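Local structure of long form salivary protein D7L1 (Aedes aegypti, 3DXL) at residues L60-A70 against A93-N104. The protein binds and sequesters host biogenic amines and leukotrienes, in separate pockets, to ease blood feeding by female mosquitoes. Residues are numbered along the deposited sequence; the frame is centred on the assembly and turned at random.
Sequences LYDPVAQKFDA and ANAVKQLPSTNN
Leu-99 CD1 sits over one face of the Phe-68 ring, 3.7 Å from the ring centroid and only 12° off its normal, a CH-pi contact; over the opposite face lies Tyr-61 CD1, from the neighbouring strand of the same hairpin. Thr-102 OG1 meets the ring at its edge, 3.6 Å from Phe-68 CE2, and the same OG1 donates to Pro-100 O at 2.8 Å. Threonine suits this place because its hydroxyl, already bonded to its own chain, can lie at the ring edge with CB close beside it.

With CG anti to the backbone N (chi1 180°), the Tyr-61 ring runs out to the loop 101-104, where OH donates to Thr-102 O at 2.7 Å. Gln-66, at the G1 beta bulge opposite Asp-62, grips the same loop twice: its backbone O accepts from Thr-102 N (3.0 Å), and its amide OE1, through an in-plane lone pair, accepts from Asn-104 N (2.9 Å). The Asn-104 amide stands nearly perpendicular to that of Gln-66, and its OD1 takes a bond from Lys-52.

At the other end Ala-70 is small enough to nestle against helix 86-97, its CB 3.4 Å from Ala-93 O and close to Lys-97 CG. Val-96 CG1 lies against both Ala-70 CB and Phe-68 CB, 3.8 Å from the latter. Water 1 links Phe-68 N to Leu-99 O. In this N-terminal PBP/GOBP-family region, the hairpin and the turn after it thus meet the end of helix 86-97 through nonpolar packing, and the loop leading to helix 106-119 through three hydrogen bonds that all use loop backbone atoms: Thr-102 N and O, and Asn-104 N.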
loop_
_atom_site.group_PDB
_atom_site.type_symbol
_atom_site.label_atom_id
_atom_site.label_comp_id
_atom_site.label_asym_id
_atom_site.label_seq_id
_atom_site.Cartn_x
_atom_site.Cartn_y
_atom_site.Cartn_z
ATOM N N LEU A 60 -7.521 3.258 13.281
ATOM C CA LEU A 60 -7.499 3.694 14.679
ATOM C C LEU A 60 -8.257 4.991 14.872
ATOM O O LEU A 60 -8.808 5.234 15.949
ATOM C CB LEU A 60 -6.065 3.852 15.183
ATOM C CG LEU A 60 -5.337 2.571 15.547
ATOM C CD1 LEU A 60 -3.858 2.815 15.614
ATOM C CD2 LEU A 60 -5.852 2.016 16.875
ATOM N N TYR A 61 -8.242 5.843 13.850
ATOM C CA TYR A 61 -9.106 7.016 13.821
ATOM C C TYR A 61 -10.083 6.868 12.674
ATOM O O TYR A 61 -9.690 6.651 11.522
ATOM C CB TYR A 61 -8.338 8.350 13.741
ATOM C CG TYR A 61 -9.267 9.550 13.712
ATOM C CD1 TYR A 61 -9.926 9.976 14.875
ATOM C CD2 TYR A 61 -9.530 10.229 12.519
ATOM C CE1 TYR A 61 -10.796 11.049 14.848
ATOM C CE2 TYR A 61 -10.403 11.309 12.485
ATOM C CZ TYR A 61 -11.028 11.710 13.654
ATOM O OH TYR A 61 -11.887 12.775 13.595
ATOM N N ASP A 62 -11.360 6.974 13.012
ATOM C CA ASP A 62 -12.445 6.871 12.058
ATOM C C ASP A 62 -12.940 8.285 11.751
ATOM O O ASP A 62 -13.616 8.894 12.584
ATOM C CB ASP A 62 -13.549 5.992 12.650
ATOM C CG ASP A 62 -14.713 5.777 11.702
ATOM O OD1 ASP A 62 -14.906 6.595 10.776
ATOM O OD2 ASP A 62 -15.448 4.795 11.917
ATOM N N PRO A 63 -12.591 8.819 10.564
ATOM C CA PRO A 63 -12.921 10.197 10.212
ATOM C C PRO A 63 -14.415 10.430 9.982
ATOM O O PRO A 63 -14.863 11.573 10.050
ATOM C CB PRO A 63 -12.134 10.429 8.917
ATOM C CG PRO A 63 -11.988 9.079 8.329
ATOM C CD PRO A 63 -11.840 8.143 9.485
ATOM N N VAL A 64 -15.156 9.355 9.710
ATOM C CA VAL A 64 -16.608 9.414 9.535
ATOM C C VAL A 64 -17.272 9.520 10.913
ATOM O O VAL A 64 -18.121 10.385 11.145
ATOM C CB VAL A 64 -17.145 8.182 8.750
ATOM C CG1 VAL A 64 -18.663 8.243 8.596
ATOM C CG2 VAL A 64 -16.484 8.079 7.371
ATOM N N ALA A 65 -16.856 8.645 11.828
ATOM C CA ALA A 65 -17.361 8.650 13.198
ATOM C C ALA A 65 -16.828 9.841 13.997
ATOM O O ALA A 65 -17.419 10.214 15.016
ATOM C CB ALA A 65 -17.004 7.341 13.894
ATOM N N GLN A 66 -15.732 10.439 13.524
ATOM C CA GLN A 66 -14.974 11.474 14.253
ATOM C C GLN A 66 -14.620 11.021 15.675
ATOM O O GLN A 66 -14.771 11.769 16.655
ATOM C CB GLN A 66 -15.660 12.851 14.209
ATOM C CG GLN A 66 -15.509 13.541 12.845
ATOM C CD GLN A 66 -15.813 15.026 12.873
ATOM O OE1 GLN A 66 -14.918 15.863 12.716
ATOM N NE2 GLN A 66 -17.081 15.364 13.064
ATOM N N LYS A 67 -14.158 9.776 15.760
ATOM C CA LYS A 67 -13.736 9.145 17.006
ATOM C C LYS A 67 -12.624 8.160 16.701
ATOM O O LYS A 67 -12.477 7.698 15.561
ATOM C CB LYS A 67 -14.857 8.311 17.627
ATOM C CG LYS A 67 -16.178 8.973 17.838
ATOM C CD LYS A 67 -17.196 7.908 18.186
ATOM C CE LYS A 67 -18.551 8.513 18.395
ATOM N NZ LYS A 67 -19.445 7.541 19.022
ATOM N N PHE A 68 -11.879 7.805 17.742
ATOM C CA PHE A 68 -10.945 6.699 17.689
ATOM C C PHE A 68 -11.690 5.369 17.827
ATOM O O PHE A 68 -12.832 5.336 18.309
ATOM C CB PHE A 68 -9.863 6.877 18.758
ATOM C CG PHE A 68 -8.971 8.058 18.500
ATOM C CD1 PHE A 68 -7.796 7.903 17.765
ATOM C CD2 PHE A 68 -9.326 9.335 18.940
ATOM C CE1 PHE A 68 -6.981 8.983 17.508
ATOM C CE2 PHE A 68 -8.516 10.428 18.685
ATOM C CZ PHE A 68 -7.342 10.256 17.959
ATOM N N ASP A 69 -11.052 4.288 17.387
ATOM C CA ASP A 69 -11.673 2.971 17.317
ATOM C C ASP A 69 -10.610 1.938 17.650
ATOM O O ASP A 69 -9.634 1.791 16.918
ATOM C CB ASP A 69 -12.250 2.743 15.909
ATOM C CG ASP A 69 -13.118 1.500 15.809
ATOM O OD1 ASP A 69 -13.071 0.632 16.702
ATOM O OD2 ASP A 69 -13.848 1.389 14.802
ATOM N N ALA A 70 -10.783 1.242 18.768
ATOM C CA ALA A 70 -9.798 0.263 19.207
ATOM C C ALA A 70 -9.990 -1.120 18.583
ATOM O O ALA A 70 -9.199 -2.032 18.838
ATOM C CB ALA A 70 -9.794 0.164 20.725
ATOM N N ALA A 93 -5.615 -0.887 23.975
ATOM C CA ALA A 93 -6.966 -0.779 23.437
ATOM C C ALA A 93 -7.856 0.088 24.335
ATOM O O ALA A 93 -8.613 0.931 23.848
ATOM C CB ALA A 93 -7.580 -2.154 23.247
ATOM N N ASN A 94 -7.754 -0.123 25.648
ATOM C CA ASN A 94 -8.488 0.688 26.621
ATOM C C ASN A 94 -8.175 2.178 26.509
ATOM O O ASN A 94 -9.086 3.003 26.531
ATOM C CB ASN A 94 -8.235 0.191 28.051
ATOM C CG ASN A 94 -8.946 -1.111 28.349
ATOM O OD1 ASN A 94 -9.875 -1.505 27.642
ATOM N ND2 ASN A 94 -8.511 -1.791 29.407
ATOM N N ALA A 95 -6.891 2.518 26.390
ATOM C CA ALA A 95 -6.483 3.917 26.229
ATOM C C ALA A 95 -7.086 4.544 24.965
ATOM O O ALA A 95 -7.539 5.687 24.982
ATOM C CB ALA A 95 -4.970 4.040 26.237
ATOM N N VAL A 96 -7.120 3.782 23.874
ATOM C CA VAL A 96 -7.745 4.266 22.638
ATOM C C VAL A 96 -9.262 4.426 22.806
ATOM O O VAL A 96 -9.817 5.470 22.465
ATOM C CB VAL A 96 -7.397 3.365 21.424
ATOM C CG1 VAL A 96 -8.192 3.784 20.180
ATOM C CG2 VAL A 96 -5.907 3.437 21.132
ATOM N N LYS A 97 -9.915 3.402 23.355
ATOM C CA LYS A 97 -11.362 3.425 23.615
ATOM C C LYS A 97 -11.824 4.621 24.448
ATOM O O LYS A 97 -12.933 5.124 24.257
ATOM C CB LYS A 97 -11.794 2.131 24.309
ATOM C CG LYS A 97 -12.078 0.979 23.360
ATOM C CD LYS A 97 -12.518 -0.283 24.103
ATOM C CE LYS A 97 -14.007 -0.277 24.434
ATOM N NZ LYS A 97 -14.368 0.755 25.445
ATOM N N GLN A 98 -10.964 5.069 25.357
ATOM C CA GLN A 98 -11.303 6.132 26.305
ATOM C C GLN A 98 -10.905 7.543 25.850
ATOM O O GLN A 98 -11.227 8.528 26.516
ATOM C CB GLN A 98 -10.709 5.809 27.676
ATOM C CG GLN A 98 -11.363 4.594 28.332
ATOM C CD GLN A 98 -10.478 3.914 29.362
ATOM O OE1 GLN A 98 -9.728 4.566 30.088
ATOM N NE2 GLN A 98 -10.570 2.591 29.437
ATOM N N LEU A 99 -10.217 7.645 24.712
ATOM C CA LEU A 99 -9.975 8.948 24.090
ATOM C C LEU A 99 -11.311 9.615 23.759
ATOM O O LEU A 99 -12.272 8.925 23.390
ATOM C CB LEU A 99 -9.126 8.807 22.817
ATOM C CG LEU A 99 -7.646 8.486 23.009
ATOM C CD1 LEU A 99 -6.994 8.277 21.638
ATOM C CD2 LEU A 99 -6.941 9.588 23.785
ATOM N N PRO A 100 -11.387 10.952 23.898
ATOM C CA PRO A 100 -12.643 11.624 23.586
ATOM C C PRO A 100 -12.907 11.638 22.087
ATOM O O PRO A 100 -11.982 11.448 21.286
ATOM C CB PRO A 100 -12.402 13.054 24.079
ATOM C CG PRO A 100 -10.934 13.243 23.955
ATOM C CD PRO A 100 -10.350 11.910 24.325
ATOM N N SER A 101 -14.163 11.847 21.715
ATOM C CA SER A 101 -14.502 12.130 20.330
ATOM C C SER A 101 -13.671 13.329 19.883
ATOM O O SER A 101 -13.438 14.259 20.655
ATOM C CB SER A 101 -15.996 12.377 20.193
ATOM O OG SER A 101 -16.691 11.190 20.518
ATOM N N THR A 102 -13.162 13.274 18.658
ATOM C CA THR A 102 -12.131 14.208 18.231
ATOM C C THR A 102 -12.380 14.672 16.802
ATOM O O THR A 102 -12.675 13.857 15.921
ATOM C CB THR A 102 -10.727 13.547 18.363
ATOM O OG1 THR A 102 -10.469 13.234 19.738
ATOM C CG2 THR A 102 -9.621 14.456 17.851
ATOM N N ASN A 103 -12.249 15.979 16.586
ATOM C CA ASN A 103 -12.431 16.591 15.268
ATOM C C ASN A 103 -11.483 16.033 14.209
ATOM O O ASN A 103 -10.331 15.719 14.505
ATOM C CB ASN A 103 -12.252 18.112 15.351
ATOM C CG ASN A 103 -13.323 18.794 16.192
ATOM O OD1 ASN A 103 -14.389 18.229 16.452
ATOM N ND2 ASN A 103 -13.040 20.023 16.616
ATOM N N ASN A 104 -11.990 15.926 12.982
ATOM C CA ASN A 104 -11.244 15.387 11.844
ATOM C C ASN A 104 -10.341 16.440 11.195
ATOM O O ASN A 104 -10.535 16.831 10.039
ATOM C CB ASN A 104 -12.222 14.779 10.824
ATOM C CG ASN A 104 -11.518 14.125 9.644
ATOM O OD1 ASN A 104 -10.414 13.598 9.777
ATOM N ND2 ASN A 104 -12.159 14.162 8.480
HETATM O O HOH W 1 -12.662 8.742 20.283
#